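Local atomic coordinates of glycosyl hydrolase (PDB entry 3QC2), a protein that probably belongs to the carbohydrate-active enzymes whose catalytic domain is built as a five-bladed beta-propeller. Residues A[23-28]-A[93-98]; A[57-62]-A[154-159]; A[164-169]-A[222-227]; A[238-243]-A[271-276]; A[305-310]-A[359-364]. All blocks are in the same frame, centred on the assembly; numbering follows the deposited sequence.

Interaction 1: A[23-28]-A[93-98]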
# COMPACT_ATOMS: atom_id res chain seq x y z
N LYS A 23 0.58 -18.23 13.99
CA LYS A 23 -0.47 -18.55 14.97
C LYS A 23 -0.58 -17.52 16.12
O LYS A 23 0.42 -17.07 16.65
CB LYS A 23 -0.27 -19.97 15.56
CG LYS A 23 -1.00 -21.15 14.80
CD LYS A 23 -0.63 -21.27 13.32
CE LYS A 23 -1.30 -22.51 12.67
N ASN A 24 -1.83 -17.17 16.47
CA ASN A 24 -2.16 -16.27 17.60
C ASN A 24 -1.53 -14.86 17.62
O ASN A 24 -1.41 -14.24 18.67
CB ASN A 24 -1.86 -17.00 18.92
CG ASN A 24 -2.67 -18.29 19.08
OD1 ASN A 24 -3.79 -18.42 18.54
ND2 ASN A 24 -2.12 -19.25 19.83
N VAL A 25 -1.17 -14.36 16.45
CA VAL A 25 -0.57 -13.04 16.32
C VAL A 25 -1.54 -12.01 15.74
O VAL A 25 -1.53 -10.83 16.13
CB VAL A 25 0.71 -13.14 15.43
CG1 VAL A 25 1.08 -11.79 14.84
CG2 VAL A 25 1.85 -13.74 16.23
N ASN A 26 -2.39 -12.45 14.80
CA ASN A 26 -3.31 -11.55 14.12
C ASN A 26 -4.66 -11.37 14.81
O ASN A 26 -5.17 -12.30 15.41
CB ASN A 26 -3.52 -12.00 12.68
CG ASN A 26 -2.32 -11.72 11.80
OD1 ASN A 26 -1.86 -10.57 11.71
ND2 ASN A 26 -1.82 -12.75 11.12
N PRO A 27 -5.24 -10.16 14.71
CA PRO A 27 -4.70 -8.96 14.03
C PRO A 27 -3.61 -8.29 14.87
O PRO A 27 -3.71 -8.28 16.11
CB PRO A 27 -5.92 -8.05 13.91
CG PRO A 27 -6.79 -8.43 15.08
CD PRO A 27 -6.55 -9.90 15.34
N VAL A 28 -2.58 -7.75 14.22
CA VAL A 28 -1.45 -7.11 14.94
C VAL A 28 -1.80 -5.70 15.48
O VAL A 28 -1.24 -5.25 16.49
CB VAL A 28 -0.17 -7.04 14.08
CG1 VAL A 28 0.29 -8.44 13.73
CG2 VAL A 28 -0.39 -6.20 12.82
N ASP A 93 10.21 -8.03 16.27
CA ASP A 93 10.04 -9.38 15.68
C ASP A 93 9.10 -9.44 14.46
O ASP A 93 8.90 -10.52 13.89
CB ASP A 93 9.55 -10.35 16.77
CG ASP A 93 8.18 -9.93 17.36
OD1 ASP A 93 7.56 -8.95 16.87
OD2 ASP A 93 7.72 -10.59 18.32
N GLY A 94 8.52 -8.30 14.07
CA GLY A 94 7.60 -8.22 12.92
C GLY A 94 6.15 -8.66 13.18
O GLY A 94 5.29 -8.53 12.29
N THR A 95 5.87 -9.17 14.39
CA THR A 95 4.53 -9.68 14.74
C THR A 95 3.88 -8.99 15.97
O THR A 95 2.66 -9.01 16.10
CB THR A 95 4.59 -11.19 15.01
OG1 THR A 95 5.55 -11.46 16.05
CG2 THR A 95 5.00 -11.94 13.74
N HIS A 96 4.70 -8.41 16.85
CA HIS A 96 4.20 -7.71 18.02
C HIS A 96 4.65 -6.25 17.94
O HIS A 96 5.86 -5.96 17.89
CB HIS A 96 4.71 -8.35 19.29
CG HIS A 96 4.36 -9.80 19.41
ND1 HIS A 96 5.24 -10.81 19.09
CD2 HIS A 96 3.21 -10.41 19.79
CE1 HIS A 96 4.65 -11.97 19.28
NE2 HIS A 96 3.42 -11.76 19.70
N PHE A 97 3.68 -5.34 17.94
CA PHE A 97 3.96 -3.91 17.78
C PHE A 97 3.70 -3.06 19.01
O PHE A 97 2.82 -3.37 19.83
CB PHE A 97 3.17 -3.37 16.58
CG PHE A 97 3.70 -3.81 15.28
CD1 PHE A 97 3.43 -5.10 14.80
CD2 PHE A 97 4.51 -2.98 14.53
CE1 PHE A 97 3.94 -5.53 13.59
CE2 PHE A 97 5.03 -3.40 13.32
CZ PHE A 97 4.74 -4.68 12.84
N GLN A 98 4.49 -1.98 19.11
CA GLN A 98 4.43 -1.02 20.21
C GLN A 98 4.00 0.33 19.60
O GLN A 98 4.79 1.02 18.94
CB GLN A 98 5.80 -0.92 20.87
CG GLN A 98 6.33 -2.28 21.37
CD GLN A 98 7.70 -2.20 21.99
OE1 GLN A 98 7.91 -1.51 22.99
NE2 GLN A 98 8.65 -2.95 21.44
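With CG1 anti to the backbone N (chi1 159°) and CG2 beside that N, V25 turns both methyl branches onto T95. V28 adopts the other common setting, chi1 -62°, which brings its CG1 to the carbonyl oxygen of that threonine. V25 and T95 cross at about a right angle, V25 CG1 lying 3.6 Å from T95 CB. The same methyl reaches T95 O at 3.4 Å, and V28 CG1 meets this oxygen at an equal 3.4 Å, so both valines pack on one carbonyl oxygen. Beyond it V28 CB approaches F97 CD1 at 4.2 Å. The contact is van der Waals packing of methyls on a carbonyl oxygen and carbons; the threonine is held by its own loop. D93 OD1 accepts from T95 N (3.0 Å) and H96 N (2.9 Å), both from one face of the carboxylate, the first well above its plane and the second on its syn side. D93 OD2 takes H96 ND1 at 2.6 Å, nearly straight and in the imidazole plane, which fixes the rotation of that ring. Backbone bonding of V28 to V347 puts 23-28 alongside strand 346-352, whereas 93-98 links strands 84-91 and 98-99. An Asx turn at D93 thus shapes a strand connection in the first blade, against which the N-terminal chain lies as it joins the last blade, consistent with the ring closure of a beta-propeller.

Interaction 2: A[57-62]-A[154-159]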
# COMPACT_ATOMS: atom_id res chain seq x y z
N ALA A 57 1.77 1.12 5.94
CA ALA A 57 3.04 1.17 5.27
C ALA A 57 3.98 0.45 6.23
O ALA A 57 3.70 0.33 7.43
CB ALA A 57 3.49 2.59 5.06
N ALA A 58 5.10 -0.02 5.72
CA ALA A 58 6.06 -0.74 6.56
C ALA A 58 7.45 -0.53 6.04
O ALA A 58 7.67 -0.46 4.82
CB ALA A 58 5.72 -2.22 6.60
N THR A 59 8.41 -0.42 6.95
CA THR A 59 9.77 -0.22 6.56
C THR A 59 10.72 -0.63 7.67
O THR A 59 10.29 -1.05 8.74
CB THR A 59 10.01 1.26 6.14
OG1 THR A 59 11.33 1.41 5.62
CG2 THR A 59 9.80 2.21 7.33
N LEU A 60 12.02 -0.53 7.39
CA LEU A 60 13.06 -0.87 8.34
C LEU A 60 13.69 0.41 8.89
O LEU A 60 14.00 1.33 8.11
CB LEU A 60 14.12 -1.72 7.66
CG LEU A 60 15.26 -2.25 8.51
CD1 LEU A 60 14.72 -3.18 9.60
CD2 LEU A 60 16.32 -2.96 7.63
N TYR A 61 13.88 0.46 10.21
CA TYR A 61 14.50 1.62 10.89
C TYR A 61 15.15 1.17 12.20
O TYR A 61 14.48 0.59 13.05
CB TYR A 61 13.44 2.71 11.16
CG TYR A 61 13.97 3.98 11.83
CD1 TYR A 61 14.73 4.91 11.12
CD2 TYR A 61 13.65 4.28 13.17
CE1 TYR A 61 15.20 6.09 11.72
CE2 TYR A 61 14.11 5.46 13.78
CZ TYR A 61 14.88 6.36 13.04
OH TYR A 61 15.34 7.52 13.62
N ASN A 62 16.46 1.43 12.35
CA ASN A 62 17.21 1.07 13.57
C ASN A 62 17.08 -0.39 13.99
O ASN A 62 16.86 -0.69 15.16
CB ASN A 62 16.81 1.99 14.75
CG ASN A 62 17.56 3.30 14.75
OD1 ASN A 62 17.96 3.84 13.70
ND2 ASN A 62 17.78 3.84 15.96
N ARG A 154 13.35 11.43 7.94
CA ARG A 154 14.57 10.68 8.28
C ARG A 154 14.41 9.84 9.56
O ARG A 154 15.21 8.94 9.79
CB ARG A 154 15.78 11.60 8.34
CG ARG A 154 16.14 12.10 6.95
CD ARG A 154 17.41 12.89 6.86
NE ARG A 154 17.63 13.27 5.45
CZ ARG A 154 18.25 12.50 4.54
NH1 ARG A 154 18.76 11.29 4.86
NH2 ARG A 154 18.37 12.95 3.28
N ASN A 155 13.36 10.12 10.35
CA ASN A 155 13.08 9.37 11.59
C ASN A 155 11.66 8.75 11.63
O ASN A 155 11.25 8.22 12.66
CB ASN A 155 13.29 10.27 12.82
CG ASN A 155 12.26 11.39 12.92
OD1 ASN A 155 11.31 11.46 12.11
ND2 ASN A 155 12.42 12.27 13.90
N LEU A 156 10.93 8.86 10.51
CA LEU A 156 9.55 8.32 10.38
C LEU A 156 8.49 8.98 11.33
O LEU A 156 7.36 8.48 11.45
CB LEU A 156 9.54 6.78 10.54
CG LEU A 156 10.35 6.00 9.49
CD1 LEU A 156 10.54 4.56 9.92
CD2 LEU A 156 9.70 6.06 8.09
N LYS A 157 8.86 10.11 11.98
CA LYS A 157 7.94 10.86 12.88
C LYS A 157 7.75 12.32 12.44
O LYS A 157 6.62 12.82 12.40
CB LYS A 157 8.41 10.81 14.35
CG LYS A 157 8.22 9.43 15.02
CD LYS A 157 8.45 9.50 16.56
CE LYS A 157 8.10 8.18 17.24
NZ LYS A 157 8.32 8.19 18.73
N ASP A 158 8.86 12.99 12.11
CA ASP A 158 8.83 14.39 11.65
C ASP A 158 8.83 14.41 10.13
O ASP A 158 9.88 14.31 9.50
CB ASP A 158 10.04 15.13 12.20
CG ASP A 158 10.08 15.12 13.72
OD1 ASP A 158 9.00 15.17 14.36
OD2 ASP A 158 11.19 15.06 14.28
N TRP A 159 7.63 14.56 9.55
CA TRP A 159 7.46 14.52 8.09
C TRP A 159 7.37 15.89 7.44
O TRP A 159 6.85 16.84 8.04
CB TRP A 159 6.20 13.74 7.75
CG TRP A 159 6.30 12.34 8.13
CD1 TRP A 159 5.95 11.79 9.32
CD2 TRP A 159 6.82 11.27 7.33
NE1 TRP A 159 6.20 10.43 9.31
CE2 TRP A 159 6.74 10.09 8.10
CE3 TRP A 159 7.33 11.19 6.03
CZ2 TRP A 159 7.16 8.85 7.61
CZ3 TRP A 159 7.75 9.96 5.55
CH2 TRP A 159 7.66 8.81 6.34
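An Asx turn headed by N155, in the hairpin between strands 146-153 and 160-164, sets its backbone against Y61 at the end of strand 52-61. The tyrosine ring comes up against the start of the turn, its CE1 3.4 Å from R154 O and its OH 3.5 Å from N155 CB. N155 O lies over one ring face. The N155 side chain runs alongside the tyrosine, pointing the same way, with amide and ring almost perpendicular. N155 OD1 is gripped by two backbone donors: D158 N at 2.9 Å, in the carbonyl plane on a lone pair, and K157 N at 2.8 Å, from above that plane. N155 ND2 gives its own hydrogen to D158 OD2, which should hold the amide against flipping. In propeller terms the strand edges one four-stranded antiparallel blade and the hairpin belongs to the next, so the contact bridges neighbouring blades. L156 extends into the interface: its CD1 meets T59 CG2 tip to tip at 3.6 Å, and the leucine side chain as a whole runs past that of Y61 in the opposite direction, L156 CD1 3.7 Å from Y61 CB. The Y61 ring is set by chi1 of -178°, CG anti to the backbone N. V66 and Y134 also pack on L156.

Interaction 3: A[164-169]-A[222-227]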
# COMPACT_ATOMS: atom_id res chain seq x y z
N PRO A 164 1.13 17.14 -3.93
CA PRO A 164 0.85 16.15 -4.96
C PRO A 164 2.09 15.76 -5.78
O PRO A 164 2.87 16.62 -6.17
CB PRO A 164 -0.18 16.85 -5.85
CG PRO A 164 -0.87 17.79 -4.96
CD PRO A 164 0.13 18.23 -3.93
N ALA A 165 2.25 14.46 -6.04
CA ALA A 165 3.38 13.94 -6.78
C ALA A 165 3.46 14.48 -8.21
O ALA A 165 4.55 14.73 -8.74
CB ALA A 165 3.35 12.38 -6.79
N PHE A 166 2.29 14.69 -8.82
CA PHE A 166 2.21 15.16 -10.20
C PHE A 166 1.83 16.63 -10.30
O PHE A 166 1.28 17.06 -11.31
CB PHE A 166 1.20 14.31 -10.98
CG PHE A 166 1.40 12.81 -10.84
CD1 PHE A 166 2.65 12.23 -11.04
CD2 PHE A 166 0.32 11.96 -10.56
CE1 PHE A 166 2.83 10.86 -10.92
CE2 PHE A 166 0.49 10.59 -10.45
CZ PHE A 166 1.74 10.04 -10.63
N ALA A 167 2.15 17.42 -9.28
CA ALA A 167 1.77 18.84 -9.24
C ALA A 167 2.40 19.72 -10.33
O ALA A 167 1.72 20.56 -10.92
CB ALA A 167 2.07 19.43 -7.87
N LYS A 168 3.70 19.53 -10.58
CA LYS A 168 4.45 20.37 -11.55
C LYS A 168 4.58 19.79 -12.97
O LYS A 168 4.65 20.54 -13.95
CB LYS A 168 5.85 20.66 -11.00
CG LYS A 168 5.86 21.44 -9.66
N ALA A 169 4.61 18.46 -13.08
CA ALA A 169 4.77 17.77 -14.37
C ALA A 169 3.90 18.36 -15.51
O ALA A 169 2.70 18.60 -15.34
CB ALA A 169 4.47 16.27 -14.21
N TRP A 222 7.19 14.08 -9.58
CA TRP A 222 7.05 12.92 -10.47
C TRP A 222 6.39 13.29 -11.78
O TRP A 222 5.52 14.16 -11.82
CB TRP A 222 6.26 11.81 -9.78
CG TRP A 222 7.01 11.21 -8.66
CD1 TRP A 222 7.09 11.68 -7.38
CD2 TRP A 222 7.79 10.02 -8.70
NE1 TRP A 222 7.89 10.86 -6.62
CE2 TRP A 222 8.33 9.83 -7.40
CE3 TRP A 222 8.10 9.09 -9.71
CZ2 TRP A 222 9.17 8.73 -7.07
CZ3 TRP A 222 8.94 7.99 -9.38
CH2 TRP A 222 9.46 7.83 -8.08
N THR A 223 6.82 12.62 -12.84
CA THR A 223 6.30 12.83 -14.18
C THR A 223 5.69 11.51 -14.68
O THR A 223 6.41 10.53 -14.86
CB THR A 223 7.43 13.28 -15.14
OG1 THR A 223 8.08 14.44 -14.61
CG2 THR A 223 6.87 13.60 -16.53
N PRO A 224 4.36 11.48 -14.91
CA PRO A 224 3.74 10.24 -15.39
C PRO A 224 4.22 9.85 -16.77
O PRO A 224 4.55 10.72 -17.58
CB PRO A 224 2.23 10.58 -15.44
CG PRO A 224 2.07 11.85 -14.74
CD PRO A 224 3.38 12.57 -14.79
N ILE A 225 4.29 8.55 -17.03
CA ILE A 225 4.69 8.04 -18.34
C ILE A 225 3.49 8.19 -19.22
O ILE A 225 2.39 7.74 -18.87
CB ILE A 225 5.19 6.59 -18.26
CG1 ILE A 225 6.50 6.56 -17.46
CG2 ILE A 225 5.41 6.01 -19.66
CD1 ILE A 225 7.11 5.21 -17.32
N VAL A 226 3.67 8.86 -20.34
CA VAL A 226 2.56 9.16 -21.21
C VAL A 226 2.74 8.66 -22.64
O VAL A 226 3.84 8.37 -23.07
CB VAL A 226 2.29 10.71 -21.23
CG1 VAL A 226 1.94 11.20 -19.84
CG2 VAL A 226 3.50 11.47 -21.78
N ASN A 227 1.62 8.56 -23.34
CA ASN A 227 1.58 8.14 -24.73
C ASN A 227 1.97 9.28 -25.66
O ASN A 227 2.22 10.41 -25.21
CB ASN A 227 0.17 7.65 -25.07
CG ASN A 227 -0.20 6.34 -24.37
OD1 ASN A 227 0.53 5.37 -24.43
ND2 ASN A 227 -1.36 6.33 -23.73
O HOH W 1 5.66 16.72 -11.03
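F166 lays one face of its ring over P224, whose CG sits 4.0 Å from the ring centroid and 22° off the normal, a CH-pi contact. The opposite face carries A165 CB near its rim. In this propeller the type I turn P164 to A167 leaves the last strand of one blade, 160-164, and meets strand 222-224 at the border of the next sheet, so the contact is a seam between blades. The F166 edge is turned to the W222 carbonyl, with F166 CD1 3.5 Å from W222 O, while F166 CE1 packs 3.7 Å from W222 CB. W222 N donates to A165 O at 2.8 Å, a backbone bond that ties turn to strand, while W222 CD1 touches A165 CB. V150, from the first of these blades, also packs on both A165 and W222. Two residues past the turn, A169 CB fills the angle between W222 O and P224 CD. Next to it a water accepts from A169 N at 2.9 Å and donates to W222 O at 2.7 Å.

Interaction 4: A[238-243]-A[271-276]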
# COMPACT_ATOMS: atom_id res chain seq x y z
N PRO A 238 -7.51 -4.22 -15.39
CA PRO A 238 -8.40 -5.25 -14.95
C PRO A 238 -8.86 -6.10 -16.16
O PRO A 238 -8.97 -5.56 -17.27
CB PRO A 238 -9.59 -4.47 -14.37
CG PRO A 238 -9.00 -3.24 -13.88
CD PRO A 238 -7.87 -2.91 -14.80
N ARG A 239 -9.14 -7.37 -15.92
CA ARG A 239 -9.51 -8.32 -16.99
C ARG A 239 -10.77 -9.11 -16.63
O ARG A 239 -10.95 -9.49 -15.49
CB ARG A 239 -8.36 -9.29 -17.23
CG ARG A 239 -7.82 -9.89 -15.94
CD ARG A 239 -6.75 -10.92 -16.12
NE ARG A 239 -6.23 -11.28 -14.80
CZ ARG A 239 -5.29 -12.18 -14.56
NH1 ARG A 239 -4.73 -12.88 -15.55
NH2 ARG A 239 -4.92 -12.40 -13.30
N ASP A 240 -11.62 -9.36 -17.62
CA ASP A 240 -12.84 -10.13 -17.42
C ASP A 240 -12.55 -11.56 -16.93
O ASP A 240 -11.58 -12.18 -17.35
CB ASP A 240 -13.64 -10.24 -18.74
CG ASP A 240 -14.18 -8.89 -19.25
OD1 ASP A 240 -14.10 -7.87 -18.53
OD2 ASP A 240 -14.71 -8.87 -20.40
N GLY A 241 -13.40 -12.07 -16.06
CA GLY A 241 -13.33 -13.47 -15.60
C GLY A 241 -12.27 -13.83 -14.58
O GLY A 241 -12.07 -15.00 -14.30
N TYR A 242 -11.59 -12.83 -14.03
CA TYR A 242 -10.55 -13.06 -13.01
C TYR A 242 -10.81 -12.22 -11.76
O TYR A 242 -11.67 -11.33 -11.77
CB TYR A 242 -9.17 -12.72 -13.58
CG TYR A 242 -8.70 -13.66 -14.64
CD1 TYR A 242 -9.09 -13.50 -15.95
CD2 TYR A 242 -7.84 -14.70 -14.33
CE1 TYR A 242 -8.65 -14.36 -16.95
CE2 TYR A 242 -7.39 -15.57 -15.30
CZ TYR A 242 -7.80 -15.40 -16.61
OH TYR A 242 -7.36 -16.26 -17.56
N PHE A 243 -10.06 -12.50 -10.70
CA PHE A 243 -10.20 -11.79 -9.43
C PHE A 243 -9.89 -10.31 -9.55
O PHE A 243 -10.42 -9.51 -8.79
CB PHE A 243 -9.32 -12.43 -8.34
CG PHE A 243 -7.84 -12.14 -8.50
CD1 PHE A 243 -7.04 -12.88 -9.39
CD2 PHE A 243 -7.24 -11.14 -7.74
CE1 PHE A 243 -5.70 -12.62 -9.52
CE2 PHE A 243 -5.88 -10.88 -7.86
CZ PHE A 243 -5.11 -11.63 -8.77
N SER A 271 -18.53 -7.49 -10.01
CA SER A 271 -19.74 -8.33 -9.80
C SER A 271 -20.41 -8.80 -11.11
O SER A 271 -21.12 -9.81 -11.13
CB SER A 271 -20.75 -7.61 -8.91
OG SER A 271 -21.01 -6.31 -9.39
N GLY A 272 -20.17 -8.07 -12.19
CA GLY A 272 -20.72 -8.41 -13.50
C GLY A 272 -19.73 -8.99 -14.51
O GLY A 272 -20.13 -9.75 -15.42
N ARG A 273 -18.45 -8.64 -14.36
CA ARG A 273 -17.39 -9.10 -15.28
C ARG A 273 -16.27 -9.88 -14.57
O ARG A 273 -15.26 -10.18 -15.17
CB ARG A 273 -16.76 -7.89 -16.01
CG ARG A 273 -17.77 -6.93 -16.70
CD ARG A 273 -17.04 -5.78 -17.43
NE ARG A 273 -16.41 -6.24 -18.68
CZ ARG A 273 -16.94 -6.10 -19.93
NH1 ARG A 273 -18.11 -5.47 -20.12
NH2 ARG A 273 -16.28 -6.57 -20.99
N GLY A 274 -16.47 -10.22 -13.30
CA GLY A 274 -15.45 -10.92 -12.53
C GLY A 274 -15.57 -12.42 -12.50
O GLY A 274 -16.19 -13.04 -13.38
N ASP A 275 -14.95 -13.00 -11.47
CA ASP A 275 -14.94 -14.43 -11.25
C ASP A 275 -15.75 -14.72 -10.01
O ASP A 275 -15.37 -14.33 -8.90
CB ASP A 275 -13.51 -14.92 -11.06
CG ASP A 275 -13.41 -16.44 -10.94
OD1 ASP A 275 -14.45 -17.15 -11.04
OD2 ASP A 275 -12.28 -16.93 -10.76
N LYS A 276 -16.85 -15.43 -10.18
CA LYS A 276 -17.69 -15.78 -9.06
C LYS A 276 -17.06 -16.80 -8.07
O LYS A 276 -17.57 -17.00 -6.98
CB LYS A 276 -19.08 -16.22 -9.53
CG LYS A 276 -20.13 -15.10 -9.39
CD LYS A 276 -21.33 -15.34 -10.20
CE LYS A 276 -22.64 -14.79 -9.53
NZ LYS A 276 -22.50 -13.47 -8.86
O HOH W 2 -9.23 -15.33 -10.90
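R273 grips D240 side-on, one nitrogen to each carboxylate oxygen. R273 NE donates to D240 OD1 at 2.8 Å and 167°, in the guanidinium plane but from above that of the carboxylate; R273 NH2 reaches the syn lone pair of D240 OD2, also at 2.8 Å, along a more bent path. The two flat groups stand 50° apart, so this salt bridge is twisted. A bend at chi3 (75°) in R273 folds its end across to the aspartate. One residue on from D240, G241 N donates to R273 O at 2.8 Å, and D240 CA makes a CH...O contact with the same oxygen, so the carbonyl is held from two adjacent residues. The 238-243 side is a type II beta turn from R239 to Y242, with G241 at its third position. It precedes strand 247-257 and faces the loop joining strands 260-268 and 283-290 of the same propeller sheet. Within the turn the guanidinium of R239, salt-bridged to D244 and D303, lies over a face of the Y242 ring. Farther along, D275 CB packs 3.5 Å from G241 O. The D275 carboxylate is paired chiefly with R277; through OD2 it also takes a weak bond from a water that accepts from F243 N.

Interaction 5: A[305-310]-A[359-364]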
# COMPACT_ATOMS: atom_id res chain seq x y z
N PRO A 305 -5.18 -15.28 -7.14
CA PRO A 305 -4.55 -14.49 -6.10
C PRO A 305 -3.69 -15.40 -5.19
O PRO A 305 -4.05 -16.56 -4.95
CB PRO A 305 -5.74 -13.91 -5.34
CG PRO A 305 -6.81 -14.90 -5.52
CD PRO A 305 -6.62 -15.46 -6.90
N PHE A 306 -2.54 -14.89 -4.74
CA PHE A 306 -1.61 -15.67 -3.89
C PHE A 306 -1.95 -15.53 -2.43
O PHE A 306 -1.51 -16.32 -1.62
CB PHE A 306 -0.16 -15.23 -4.11
CG PHE A 306 0.18 -13.90 -3.48
CD1 PHE A 306 -0.02 -12.70 -4.18
CD2 PHE A 306 0.72 -13.84 -2.19
CE1 PHE A 306 0.30 -11.45 -3.60
CE2 PHE A 306 1.03 -12.61 -1.60
CZ PHE A 306 0.82 -11.41 -2.32
N PHE A 307 -2.73 -14.49 -2.10
CA PHE A 307 -3.14 -14.21 -0.73
C PHE A 307 -4.56 -13.64 -0.76
O PHE A 307 -4.83 -12.70 -1.49
CB PHE A 307 -2.17 -13.20 -0.10
CG PHE A 307 -2.29 -13.07 1.39
CD1 PHE A 307 -1.66 -13.99 2.23
CD2 PHE A 307 -3.00 -12.03 1.96
CE1 PHE A 307 -1.76 -13.88 3.64
CE2 PHE A 307 -3.10 -11.91 3.36
CZ PHE A 307 -2.46 -12.85 4.19
N ARG A 308 -5.46 -14.23 0.03
CA ARG A 308 -6.87 -13.79 0.09
C ARG A 308 -7.43 -13.99 1.49
O ARG A 308 -6.78 -14.61 2.34
CB ARG A 308 -7.70 -14.56 -0.93
CG ARG A 308 -7.79 -16.07 -0.68
CD ARG A 308 -8.52 -16.74 -1.82
NE ARG A 308 -8.66 -18.18 -1.63
CZ ARG A 308 -9.65 -18.77 -0.96
NH1 ARG A 308 -10.62 -18.05 -0.36
NH2 ARG A 308 -9.67 -20.09 -0.86
N PRO A 309 -8.65 -13.45 1.76
CA PRO A 309 -9.26 -13.64 3.09
C PRO A 309 -9.47 -15.09 3.42
O PRO A 309 -10.14 -15.80 2.67
CB PRO A 309 -10.60 -12.90 2.97
CG PRO A 309 -10.35 -11.87 1.95
CD PRO A 309 -9.41 -12.48 0.96
N MSE A 310 -8.90 -15.54 4.54
CA MSE A 310 -9.02 -16.94 5.00
C MSE A 310 -9.50 -17.05 6.44
O MSE A 310 -10.29 -17.93 6.76
CB MSE A 310 -7.67 -17.65 4.90
CG MSE A 310 -7.10 -17.79 3.49
SE MSE A 310 -8.14 -18.93 2.34
CE MSE A 310 -8.09 -20.58 3.42
N LYS A 359 3.12 -23.04 0.98
CA LYS A 359 2.16 -22.95 -0.11
C LYS A 359 1.40 -21.64 0.01
O LYS A 359 1.29 -21.07 1.10
CB LYS A 359 1.18 -24.11 -0.07
CG LYS A 359 1.81 -25.49 -0.31
CD LYS A 359 0.79 -26.62 -0.11
CE LYS A 359 1.44 -27.99 -0.30
NZ LYS A 359 0.49 -29.10 0.03
N ALA A 360 0.89 -21.14 -1.11
CA ALA A 360 0.07 -19.91 -1.10
C ALA A 360 -1.33 -20.29 -0.59
O ALA A 360 -1.60 -21.47 -0.32
CB ALA A 360 -0.01 -19.32 -2.46
N ASP A 361 -2.20 -19.30 -0.44
CA ASP A 361 -3.57 -19.60 -0.01
C ASP A 361 -4.16 -20.50 -1.07
O ASP A 361 -3.95 -20.28 -2.27
CB ASP A 361 -4.42 -18.32 0.15
CG ASP A 361 -4.11 -17.56 1.43
OD1 ASP A 361 -3.51 -18.13 2.35
OD2 ASP A 361 -4.50 -16.38 1.53
N PRO A 362 -4.88 -21.55 -0.65
CA PRO A 362 -5.45 -22.46 -1.64
C PRO A 362 -6.57 -21.81 -2.43
O PRO A 362 -7.14 -20.82 -2.02
CB PRO A 362 -5.97 -23.62 -0.78
CG PRO A 362 -6.22 -23.03 0.54
CD PRO A 362 -5.20 -21.96 0.73
N LEU A 363 -6.87 -22.39 -3.58
CA LEU A 363 -7.94 -21.89 -4.41
C LEU A 363 -9.25 -22.25 -3.71
O LEU A 363 -9.31 -23.24 -3.00
CB LEU A 363 -7.89 -22.54 -5.80
CG LEU A 363 -6.56 -22.46 -6.55
CD1 LEU A 363 -6.68 -23.16 -7.90
CD2 LEU A 363 -6.08 -21.00 -6.70
N PRO A 364 -10.29 -21.43 -3.89
CA PRO A 364 -11.59 -21.70 -3.24
C PRO A 364 -12.30 -22.95 -3.81
O PRO A 364 -12.10 -23.32 -4.97
CB PRO A 364 -12.40 -20.44 -3.53
CG PRO A 364 -11.81 -19.89 -4.76
CD PRO A 364 -10.35 -20.24 -4.76
OXT PRO A 364 -13.07 -23.61 -3.13
O HOH W 3 -5.82 -17.84 -3.19
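The touching parts, 306-310 and 360-364, run at 60° to each other, and their backbones are joined where D361 N donates to F306 O at 3.3 Å. D361, its CG anti to the carbonyl carbon (chi1 -77°), then reaches across to the 305-310 segment. Its OD2 receives R308 N at 2.8 Å in an almost straight bond (174°) on the anti lone pair, and R21 adds a salt bridge to the same oxygen. The CG of M310, a selenomethionine, slides past this carboxylate at 3.5 Å from OD2. R308 leaves its backbone in an extended chain and clamps P362 O with two nitrogens, NE at 3.1 Å and NH2 at 2.9 Å. Both bonds lie in the guanidinium plane. The flat group is sandwiched: M310 SE sits over its centre, 3.6 Å above the plane, and P364 CB covers the opposite face. F307 meets Y340 edge-to-face, setting this loop against the last propeller blade. R308 thus turns two of its N-H groups to a neutral carbonyl of the C-terminal tail, while the buried carboxylate of D361, met by a backbone N-H and by the charge of R21, would be expected to stay ionised.

In the fold
The five contacts are spread around the propeller, and only interactions 4 and 5 touch: F243 CD1 packs 3.6 Å from P305 CD, with centres about 17 Å apart. Interactions 1 and 2 have centres about 19 Å apart and their segments alternate along the chain; between them they join the first blade to the N-terminal chain and to the next blade. Interaction 1 also comes within about 7 Å (nearest atoms) of interaction 5. Interaction 3 lies across the chain's centre from both interactions 1 and 5. A triethylene glycol, probably from the crystallisation liquor, sits about 4 Å from the R239 side chain of interaction 4.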